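Local atomic coordinates of SmhA (Serratia marcescens, PDB entry 7A27), a protein that probably serves as one component of a tripartite alpha-pore forming toxin, assembling with its partner proteins to perforate target membranes, and is captured here in soluble form. Residues Asn71-Ala74 and Glu75-Leu79; Arg137-Leu140 and Glu141-Gly145; Glu174-Ala177 and Lys178-Ser182; Ser244-Gln247 and Gln248-Asn251. All coordinates share one frame; numbering follows the deposited sequence.

Interaction 1. Residues Asn71-Ala74 and Glu75-Leu79; sequences NTVA and ELIGL
Val73 and Ile77 lie one turn apart on the long helix 48-96 and meet through their branch ends, Val73 CG1 standing 4.0 Å from Ile77 CD1. The two side chains cross obliquely. Val73 sets CG1 anti to its backbone nitrogen (chi1 168°), while the Ile77 chain is extended from CA to CD1 (chi2 180°), which brings its terminal methyl to Val73 CG1. The root of the isoleucine rests on the backbone as well, with Ile77 CG1 3.3 Å from Val73 O. That same carbonyl accepts the amide of Ile77, four residues on, Ile77 N lying 2.9 Å from Val73 O. The adjoining i to i+4 bonds are regular too: Leu76 N to Thr72 O at 3.1 Å and Gly78 N to Ala74 O at 3.0 Å. This is the ordinary alpha-helical repeat within an elongated helical bundle, where Val73 and Ile77 present their apolar branches to the same side of the helix. Glu75 belongs to a different flank. Its CG packs 3.4 Å from Asn71 O, and a bend at chi2 (-87°) carries the carboxylate away from the preceding turn, suiting a charged residue on a partly exposed flank. Farther out, Tyr356 of helix 325-358 touches both Val73 and Ile77, Leu76 reaches Met298 of helix 272-299 and Ala25 of helix 14-37, and Glu75 lies against Val129 and Gln132 of helix 104-155. Asn359, a residue seen binding calcium in a structure of this protein though not occupied in this chain, has its side chain about 8 Å from that of Val73.

Interaction 2. Residues Arg137-Leu140 and Glu141-Gly145; sequences REML and EPLMG
Arg137 NE donates to Glu141 OE1 over 2.9 Å with a nearly straight N-H...O angle of 166°, an i to i+4 salt bridge along helix 104-155. The arginine reaches it fully stretched, with CG anti to the backbone nitrogen (chi1 174°) and the chain extended on to NE. The oxygen lies close to the guanidinium plane at its edge, yet the nitrogen meets OE1 from above the carboxylate plane, the two flat groups being turned 60° apart. Arginine suits this place because its guanidinium can serve two acids: NE holds Glu141 while NH1 makes a salt bridge to Glu295. The backbone bond of the same pair, Glu141 N to Arg137 O, measures 3.0 Å. Pro142 has no N-H to give, so Glu138 O receives no such bond and instead faces Pro142 CD at 3.2 Å; the helix kinks here. Beyond the proline, Leu143 N makes only a weak bond to Met139 O, and regular bonding resumes with Met144 N to Leu140 O at 3.1 Å. Met139 CE comes within 4.2 Å of Leu143 CD2, the terminal methyl of methionine against a leucine methyl. Both residues rest on Gln60 of helix 48-96, whereas Leu140 turns to Tyr291 and Met144 to Gln281 and Gln285 of helix 272-299.

Interaction 3. Residues Glu174-Ala177 and Lys178-Ser182; sequences EAIA and KNIQS
Ile176 and Ile180 form a local apolar pair one turn apart in helix 160-188, on a face buried by neighbouring helices. The methyl CG2 of Ile176 lies 4.0 Å from CD1 at the end of the Ile180 chain. Ile180 holds CG1 anti to its carbonyl carbon (chi1 -64°), which tucks that atom 3.3 Å from Ile176 O. The same oxygen takes the amide of Ile180, N to O 2.9 Å, with the donor tilted 20° from the carbonyl plane. Beta-branched isoleucine fits here: Ile176 uses its CG2 branch, anti to the backbone nitrogen, and Ile180 the end of its CG1-CD1 branch. Asn179, also buried, puts its CG 3.6 Å from Ala175 O, whose backbone partner is Asn179 N at 3.1 Å. Its amide is engaged at both ends by helix 247-268, ND2 with Glu252 and OD1 with Asn256, a specific tie that fixes the rotation of the group and satisfies two buried polar atoms. Lys178 occupies the exposed flank, bent at both chi3 and chi4, and its NZ stays 6.5 Å from Glu174 OE1, too far for a salt bridge. Asn256 also touches the short side chain of Ala175, and Ile176 itself reaches Leu260; Ile180 meets Tyr31 of helix 14-37. Buried Ile176 and Ile180 with exposed Glu174 and Lys178 are the pattern of an amphipathic helix in an alpha-helical bundle.

Interaction 4. Residues Ser244-Gln247 and Gln248-Asn251; sequences SGAQ and QAVN
Gln247 and Asn251 join their side-chain amides across the first turn of helix 247-268, and this is the polar side-chain bond of the contact. Gln247 NE2 donates to Asn251 OD1 over 3.1 Å, with an N-H...O angle of 147°. The acceptor lies nearly in the plane of the glutamine amide, but the donor stands above the carbonyl plane of the asparagine, and the two amides are turned 51° apart. A bend at chi2 of Gln247 (57°) turns its amide forward, toward Asn251 on the next turn, and the shorter asparagine then meets it at the surface. Long, flexible glutamine is well suited to span the turn. Val250 CG1 makes a loose van der Waals approach to the same amide, 4.2 Å from Gln247 NE2. Gln248, on another flank, sends its NE2 to Glu252.

Backbone bonding starts the helix. Val250 N lies 3.1 Å from Ala246 O, and Asn251 N lies 3.0 Å from Gln247 O. Ala246 is the N-cap residue, and its methyl offers no side-chain acceptor to the amides of the first turn.

Apolar packing completes the contact. Ala246 CB faces Ala249 CB at 4.3 Å. The small methyls of these two alanines suit a close helix neighbour: Ala246 lies on Ala186, and Ala249 on Ser182 and Ile183, all in helix 160-188. The larger Val250 also rests on Ile183. Together these features mark a helix N-terminus, where the loop that follows strand 230-237 turns into a helix packed beside helix 160-188.

The four contacts follow one another along the chain, each within or at the start of a different helix: 48-96, 104-155, 160-188 and 247-268. Interactions 1 and 2 lie on consecutive helices, their centres 22 Å apart and nearest atoms about 9 Å apart. They do not touch; both helices pack against helix 272-299. Interactions 3 and 4 touch, Ser182 CB resting 3.7 Å from Ala249 CB, with centres 11 Å apart; between them in sequence comes the two-stranded antiparallel sheet 198-206 and 230-237. Interaction 4 is remote from interaction 2, at 33 Å between centres. Side-by-side helices interrupted by a two-stranded sheet are consistent with the soluble form of a ClyA-type alpha-pore forming toxin.

Interaction 1. Residues Asn71-Ala74 and Glu75-Leu79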
loop_
_atom_site.group_PDB
_atom_site.type_symbol
_atom_site.label_atom_id
_atom_site.label_comp_id
_atom_site.label_asym_id
_atom_site.label_seq_id
_atom_site.Cartn_x
_atom_site.Cartn_y
_atom_site.Cartn_z
ATOM N N ASN A 71 -8.838 -9.980 -1.044
ATOM C CA ASN A 71 -10.062 -9.170 -0.764
ATOM C C ASN A 71 -9.781 -7.657 -0.759
ATOM O O ASN A 71 -10.397 -6.940 -1.568
ATOM C CB ASN A 71 -10.731 -9.599 0.542
ATOM C CG ASN A 71 -11.186 -11.046 0.500
ATOM O OD1 ASN A 71 -10.777 -11.808 -0.380
ATOM N ND2 ASN A 71 -12.051 -11.443 1.426
ATOM N N THR A 72 -8.919 -7.181 0.140
ATOM C CA THR A 72 -8.648 -5.733 0.345
ATOM C C THR A 72 -8.108 -5.069 -0.935
ATOM O O THR A 72 -8.485 -3.916 -1.206
ATOM C CB THR A 72 -7.686 -5.499 1.511
ATOM O OG1 THR A 72 -7.958 -6.428 2.559
ATOM C CG2 THR A 72 -7.793 -4.094 2.044
ATOM N N VAL A 73 -7.236 -5.722 -1.691
ATOM C CA VAL A 73 -6.708 -5.124 -2.950
ATOM C C VAL A 73 -7.881 -4.884 -3.909
ATOM O O VAL A 73 -7.922 -3.820 -4.530
ATOM C CB VAL A 73 -5.606 -5.982 -3.601
ATOM C CG1 VAL A 73 -5.293 -5.517 -5.020
ATOM C CG2 VAL A 73 -4.337 -5.999 -2.761
ATOM N N ALA A 74 -8.807 -5.846 -4.014
ATOM C CA ALA A 74 -10.001 -5.781 -4.893
ATOM C C ALA A 74 -10.883 -4.615 -4.433
ATOM O O ALA A 74 -11.331 -3.846 -5.301
ATOM C CB ALA A 74 -10.738 -7.101 -4.906
ATOM N N GLU A 75 -11.093 -4.482 -3.123
ATOM C CA GLU A 75 -11.875 -3.367 -2.528
ATOM C C GLU A 75 -11.278 -2.036 -3.026
ATOM O O GLU A 75 -12.065 -1.187 -3.475
ATOM C CB GLU A 75 -11.881 -3.420 -0.995
ATOM C CG GLU A 75 -12.573 -4.611 -0.361
ATOM C CD GLU A 75 -14.069 -4.494 -0.128
ATOM O OE1 GLU A 75 -14.798 -5.421 -0.556
ATOM O OE2 GLU A 75 -14.495 -3.515 0.554
ATOM N N LEU A 76 -9.946 -1.875 -2.996
ATOM C CA LEU A 76 -9.248 -0.640 -3.438
ATOM C C LEU A 76 -9.427 -0.437 -4.948
ATOM O O LEU A 76 -9.783 0.678 -5.361
ATOM C CB LEU A 76 -7.762 -0.717 -3.087
ATOM C CG LEU A 76 -7.435 -0.573 -1.605
ATOM C CD1 LEU A 76 -5.993 -0.964 -1.284
ATOM C CD2 LEU A 76 -7.698 0.851 -1.161
ATOM N N ILE A 77 -9.173 -1.464 -5.758
ATOM C CA ILE A 77 -9.315 -1.355 -7.237
ATOM C C ILE A 77 -10.726 -0.835 -7.542
ATOM O O ILE A 77 -10.895 -0.070 -8.509
ATOM C CB ILE A 77 -9.006 -2.683 -7.942
ATOM C CG1 ILE A 77 -7.550 -3.107 -7.718
ATOM C CG2 ILE A 77 -9.338 -2.570 -9.434
ATOM C CD1 ILE A 77 -7.182 -4.419 -8.393
ATOM N N GLY A 78 -11.696 -1.226 -6.716
ATOM C CA GLY A 78 -13.089 -0.759 -6.812
ATOM C C GLY A 78 -13.188 0.750 -6.675
ATOM O O GLY A 78 -13.847 1.360 -7.515
ATOM N N LEU A 79 -12.546 1.332 -5.662
ATOM C CA LEU A 79 -12.570 2.801 -5.398
ATOM C C LEU A 79 -11.855 3.554 -6.521
ATOM O O LEU A 79 -12.267 4.700 -6.809
ATOM C CB LEU A 79 -11.885 3.144 -4.080
ATOM C CG LEU A 79 -12.609 2.708 -2.815
ATOM C CD1 LEU A 79 -11.802 3.120 -1.588
ATOM C CD2 LEU A 79 -14.040 3.236 -2.751
#

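Interaction 2. Residues Arg137-Leu140 and Glu141-Gly145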
loop_
_atom_site.group_PDB
_atom_site.type_symbol
_atom_site.label_atom_id
_atom_site.label_comp_id
_atom_site.label_asym_id
_atom_site.label_seq_id
_atom_site.Cartn_x
_atom_site.Cartn_y
_atom_site.Cartn_z
ATOM N N ARG A 137 -6.685 -3.112 11.371
ATOM C CA ARG A 137 -5.585 -2.470 12.128
ATOM C C ARG A 137 -5.744 -2.803 13.620
ATOM O O ARG A 137 -4.768 -3.268 14.233
ATOM C CB ARG A 137 -5.582 -0.958 11.900
ATOM C CG ARG A 137 -4.570 -0.220 12.756
ATOM C CD ARG A 137 -4.682 1.281 12.614
ATOM N NE ARG A 137 -3.846 1.930 13.618
ATOM C CZ ARG A 137 -3.638 3.232 13.697
ATOM N NH1 ARG A 137 -4.179 4.046 12.803
ATOM N NH2 ARG A 137 -2.870 3.715 14.657
ATOM N N GLU A 138 -6.952 -2.625 14.160
ATOM C CA GLU A 138 -7.264 -2.802 15.601
ATOM C C GLU A 138 -7.078 -4.265 16.023
ATOM O O GLU A 138 -6.953 -4.484 17.242
ATOM C CB GLU A 138 -8.655 -2.242 15.915
ATOM C CG GLU A 138 -8.677 -0.712 15.884
ATOM C CD GLU A 138 -10.043 -0.048 15.789
ATOM O OE1 GLU A 138 -11.040 -0.732 16.095
ATOM O OE2 GLU A 138 -10.110 1.160 15.397
ATOM N N MET A 139 -7.034 -5.220 15.085
ATOM C CA MET A 139 -6.821 -6.661 15.398
ATOM C C MET A 139 -5.347 -7.027 15.160
ATOM O O MET A 139 -4.812 -7.853 15.921
ATOM C CB MET A 139 -7.726 -7.589 14.583
ATOM C CG MET A 139 -7.117 -8.049 13.265
ATOM S SD MET A 139 -7.274 -9.824 12.849
ATOM C CE MET A 139 -5.653 -10.491 13.242
ATOM N N LEU A 140 -4.693 -6.409 14.174
ATOM C CA LEU A 140 -3.267 -6.659 13.832
ATOM C C LEU A 140 -2.318 -6.101 14.900
ATOM O O LEU A 140 -1.349 -6.811 15.212
ATOM C CB LEU A 140 -2.953 -6.029 12.471
ATOM C CG LEU A 140 -3.455 -6.797 11.250
ATOM C CD1 LEU A 140 -3.325 -5.957 9.993
ATOM C CD2 LEU A 140 -2.691 -8.098 11.084
ATOM N N GLU A 141 -2.550 -4.884 15.421
ATOM C CA GLU A 141 -1.616 -4.239 16.393
ATOM C C GLU A 141 -1.452 -5.148 17.608
ATOM O O GLU A 141 -0.328 -5.523 17.927
ATOM C CB GLU A 141 -2.009 -2.800 16.750
ATOM C CG GLU A 141 -2.141 -1.892 15.537
ATOM C CD GLU A 141 -1.875 -0.419 15.779
ATOM O OE1 GLU A 141 -2.849 0.377 15.917
ATOM O OE2 GLU A 141 -0.693 -0.051 15.701
ATOM N N PRO A 142 -2.540 -5.549 18.309
ATOM C CA PRO A 142 -2.435 -6.450 19.456
ATOM C C PRO A 142 -1.860 -7.841 19.154
ATOM O O PRO A 142 -1.299 -8.422 20.046
ATOM C CB PRO A 142 -3.890 -6.616 19.916
ATOM C CG PRO A 142 -4.566 -5.363 19.433
ATOM C CD PRO A 142 -3.924 -5.124 18.089
ATOM N N LEU A 143 -2.039 -8.347 17.930
ATOM C CA LEU A 143 -1.518 -9.674 17.503
ATOM C C LEU A 143 0.008 -9.612 17.506
ATOM O O LEU A 143 0.637 -10.540 18.059
ATOM C CB LEU A 143 -2.025 -10.032 16.103
ATOM C CG LEU A 143 -1.575 -11.411 15.591
ATOM C CD1 LEU A 143 -2.408 -12.532 16.198
ATOM C CD2 LEU A 143 -1.655 -11.491 14.083
ATOM N N MET A 144 0.567 -8.571 16.886
ATOM C CA MET A 144 2.032 -8.338 16.810
ATOM C C MET A 144 2.540 -7.944 18.206
ATOM O O MET A 144 3.602 -8.467 18.634
ATOM C CB MET A 144 2.362 -7.241 15.795
ATOM C CG MET A 144 3.844 -7.116 15.522
ATOM S SD MET A 144 4.226 -5.899 14.250
ATOM C CE MET A 144 3.683 -4.393 15.054
ATOM N N GLY A 145 1.798 -7.076 18.897
ATOM C CA GLY A 145 2.130 -6.622 20.255
ATOM C C GLY A 145 2.337 -7.793 21.200
ATOM O O GLY A 145 3.282 -7.739 22.013
#

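Interaction 3. Residues Glu174-Ala177 and Lys178-Ser182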
loop_
_atom_site.group_PDB
_atom_site.type_symbol
_atom_site.label_atom_id
_atom_site.label_comp_id
_atom_site.label_asym_id
_atom_site.label_seq_id
_atom_site.Cartn_x
_atom_site.Cartn_y
_atom_site.Cartn_z
ATOM N N GLU A 174 16.017 -3.440 10.941
ATOM C CA GLU A 174 15.585 -2.020 10.914
ATOM C C GLU A 174 16.256 -1.306 9.729
ATOM O O GLU A 174 15.568 -0.504 9.085
ATOM C CB GLU A 174 15.857 -1.331 12.252
ATOM C CG GLU A 174 14.597 -1.011 13.049
ATOM C CD GLU A 174 14.775 -0.045 14.228
ATOM O OE1 GLU A 174 15.852 -0.106 14.921
ATOM O OE2 GLU A 174 13.832 0.790 14.472
ATOM N N ALA A 175 17.528 -1.610 9.433
ATOM C CA ALA A 175 18.308 -0.993 8.335
ATOM C C ALA A 175 17.769 -1.462 6.984
ATOM O O ALA A 175 17.621 -0.628 6.075
ATOM C CB ALA A 175 19.758 -1.364 8.456
ATOM N N ILE A 176 17.536 -2.767 6.854
ATOM C CA ILE A 176 17.049 -3.448 5.619
ATOM C C ILE A 176 15.689 -2.862 5.217
ATOM O O ILE A 176 15.439 -2.706 4.002
ATOM C CB ILE A 176 16.956 -4.960 5.888
ATOM C CG1 ILE A 176 18.345 -5.593 5.988
ATOM C CG2 ILE A 176 16.089 -5.645 4.844
ATOM C CD1 ILE A 176 18.320 -7.012 6.527
ATOM N N ALA A 177 14.830 -2.576 6.199
ATOM C CA ALA A 177 13.486 -2.007 5.979
ATOM C C ALA A 177 13.640 -0.636 5.335
ATOM O O ALA A 177 12.896 -0.387 4.387
ATOM C CB ALA A 177 12.728 -1.941 7.274
ATOM N N LYS A 178 14.589 0.186 5.805
ATOM C CA LYS A 178 14.853 1.542 5.250
ATOM C C LYS A 178 15.324 1.408 3.788
ATOM O O LYS A 178 14.868 2.217 2.945
ATOM C CB LYS A 178 15.823 2.348 6.126
ATOM C CG LYS A 178 15.315 2.689 7.518
ATOM C CD LYS A 178 15.848 4.007 8.124
ATOM C CE LYS A 178 17.319 4.043 8.500
ATOM N NZ LYS A 178 17.641 3.073 9.576
ATOM N N ASN A 179 16.160 0.408 3.493
ATOM C CA ASN A 179 16.685 0.139 2.133
ATOM C C ASN A 179 15.526 -0.239 1.207
ATOM O O ASN A 179 15.418 0.366 0.136
ATOM C CB ASN A 179 17.731 -0.973 2.132
ATOM C CG ASN A 179 19.049 -0.597 2.791
ATOM O OD1 ASN A 179 19.774 -1.477 3.259
ATOM N ND2 ASN A 179 19.376 0.688 2.819
ATOM N N ILE A 180 14.691 -1.204 1.597
ATOM C CA ILE A 180 13.542 -1.668 0.759
ATOM C C ILE A 180 12.678 -0.457 0.425
ATOM O O ILE A 180 12.396 -0.248 -0.771
ATOM C CB ILE A 180 12.727 -2.773 1.444
ATOM C CG1 ILE A 180 13.577 -4.029 1.643
ATOM C CG2 ILE A 180 11.480 -3.076 0.641
ATOM C CD1 ILE A 180 12.938 -5.078 2.525
ATOM N N GLN A 181 12.315 0.324 1.444
ATOM C CA GLN A 181 11.469 1.525 1.274
ATOM C C GLN A 181 12.105 2.434 0.218
ATOM O O GLN A 181 11.361 2.914 -0.663
ATOM C CB GLN A 181 11.258 2.222 2.616
ATOM C CG GLN A 181 10.301 3.404 2.551
ATOM C CD GLN A 181 8.881 3.011 2.214
ATOM O OE1 GLN A 181 8.248 2.177 2.880
ATOM N NE2 GLN A 181 8.378 3.659 1.174
ATOM N N SER A 182 13.428 2.629 0.257
ATOM C CA SER A 182 14.158 3.520 -0.689
ATOM C C SER A 182 14.033 2.998 -2.127
ATOM O O SER A 182 13.890 3.838 -3.057
ATOM C CB SER A 182 15.618 3.714 -0.292
ATOM O OG SER A 182 15.748 4.590 0.819
#

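Interaction 4. Residues Ser244-Gln247 and Gln248-Asn251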
loop_
_atom_site.group_PDB
_atom_site.type_symbol
_atom_site.label_atom_id
_atom_site.label_comp_id
_atom_site.label_asym_id
_atom_site.label_seq_id
_atom_site.Cartn_x
_atom_site.Cartn_y
_atom_site.Cartn_z
ATOM N N SER A 244 18.091 -0.254 -11.253
ATOM C CA SER A 244 17.122 0.386 -10.315
ATOM C C SER A 244 17.648 1.799 -10.128
ATOM O O SER A 244 18.904 1.906 -10.134
ATOM C CB SER A 244 17.112 -0.296 -8.970
ATOM O OG SER A 244 18.390 -0.168 -8.345
ATOM N N GLY A 245 16.811 2.798 -9.881
ATOM C CA GLY A 245 17.284 4.202 -9.822
ATOM C C GLY A 245 17.523 4.627 -8.356
ATOM O O GLY A 245 17.314 5.829 -7.966
ATOM N N ALA A 246 17.947 3.647 -7.552
ATOM C CA ALA A 246 18.336 3.769 -6.134
ATOM C C ALA A 246 19.527 2.842 -5.885
ATOM O O ALA A 246 19.428 1.962 -5.028
ATOM C CB ALA A 246 17.164 3.427 -5.275
ATOM N N GLN A 247 20.619 3.065 -6.623
ATOM C CA GLN A 247 21.794 2.158 -6.634
ATOM C C GLN A 247 22.377 2.026 -5.225
ATOM O O GLN A 247 22.725 0.892 -4.831
ATOM C CB GLN A 247 22.835 2.623 -7.651
ATOM C CG GLN A 247 23.899 1.574 -7.949
ATOM C CD GLN A 247 23.299 0.285 -8.454
ATOM O OE1 GLN A 247 22.496 0.245 -9.391
ATOM N NE2 GLN A 247 23.662 -0.786 -7.772
ATOM N N GLN A 248 22.450 3.131 -4.478
ATOM C CA GLN A 248 23.061 3.137 -3.117
ATOM C C GLN A 248 22.240 2.214 -2.208
ATOM O O GLN A 248 22.847 1.383 -1.525
ATOM C CB GLN A 248 23.224 4.566 -2.588
ATOM C CG GLN A 248 23.771 4.661 -1.165
ATOM C CD GLN A 248 25.095 3.969 -0.964
ATOM O OE1 GLN A 248 26.008 4.083 -1.773
ATOM N NE2 GLN A 248 25.223 3.277 0.159
ATOM N N ALA A 249 20.918 2.321 -2.232
ATOM C CA ALA A 249 20.028 1.469 -1.409
ATOM C C ALA A 249 20.245 -0.004 -1.788
ATOM O O ALA A 249 20.367 -0.826 -0.864
ATOM C CB ALA A 249 18.588 1.898 -1.560
ATOM N N VAL A 250 20.335 -0.325 -3.086
ATOM C CA VAL A 250 20.536 -1.723 -3.584
ATOM C C VAL A 250 21.858 -2.282 -3.046
ATOM O O VAL A 250 21.880 -3.490 -2.695
ATOM C CB VAL A 250 20.477 -1.797 -5.122
ATOM C CG1 VAL A 250 20.937 -3.142 -5.662
ATOM C CG2 VAL A 250 19.087 -1.485 -5.623
ATOM N N ASN A 251 22.902 -1.442 -3.015
ATOM C CA ASN A 251 24.253 -1.811 -2.523
ATOM C C ASN A 251 24.184 -2.041 -1.008
ATOM O O ASN A 251 24.749 -3.037 -0.561
ATOM C CB ASN A 251 25.309 -0.784 -2.932
ATOM C CG ASN A 251 25.559 -0.720 -4.429
ATOM O OD1 ASN A 251 25.120 -1.578 -5.200
ATOM N ND2 ASN A 251 26.284 0.296 -4.866
#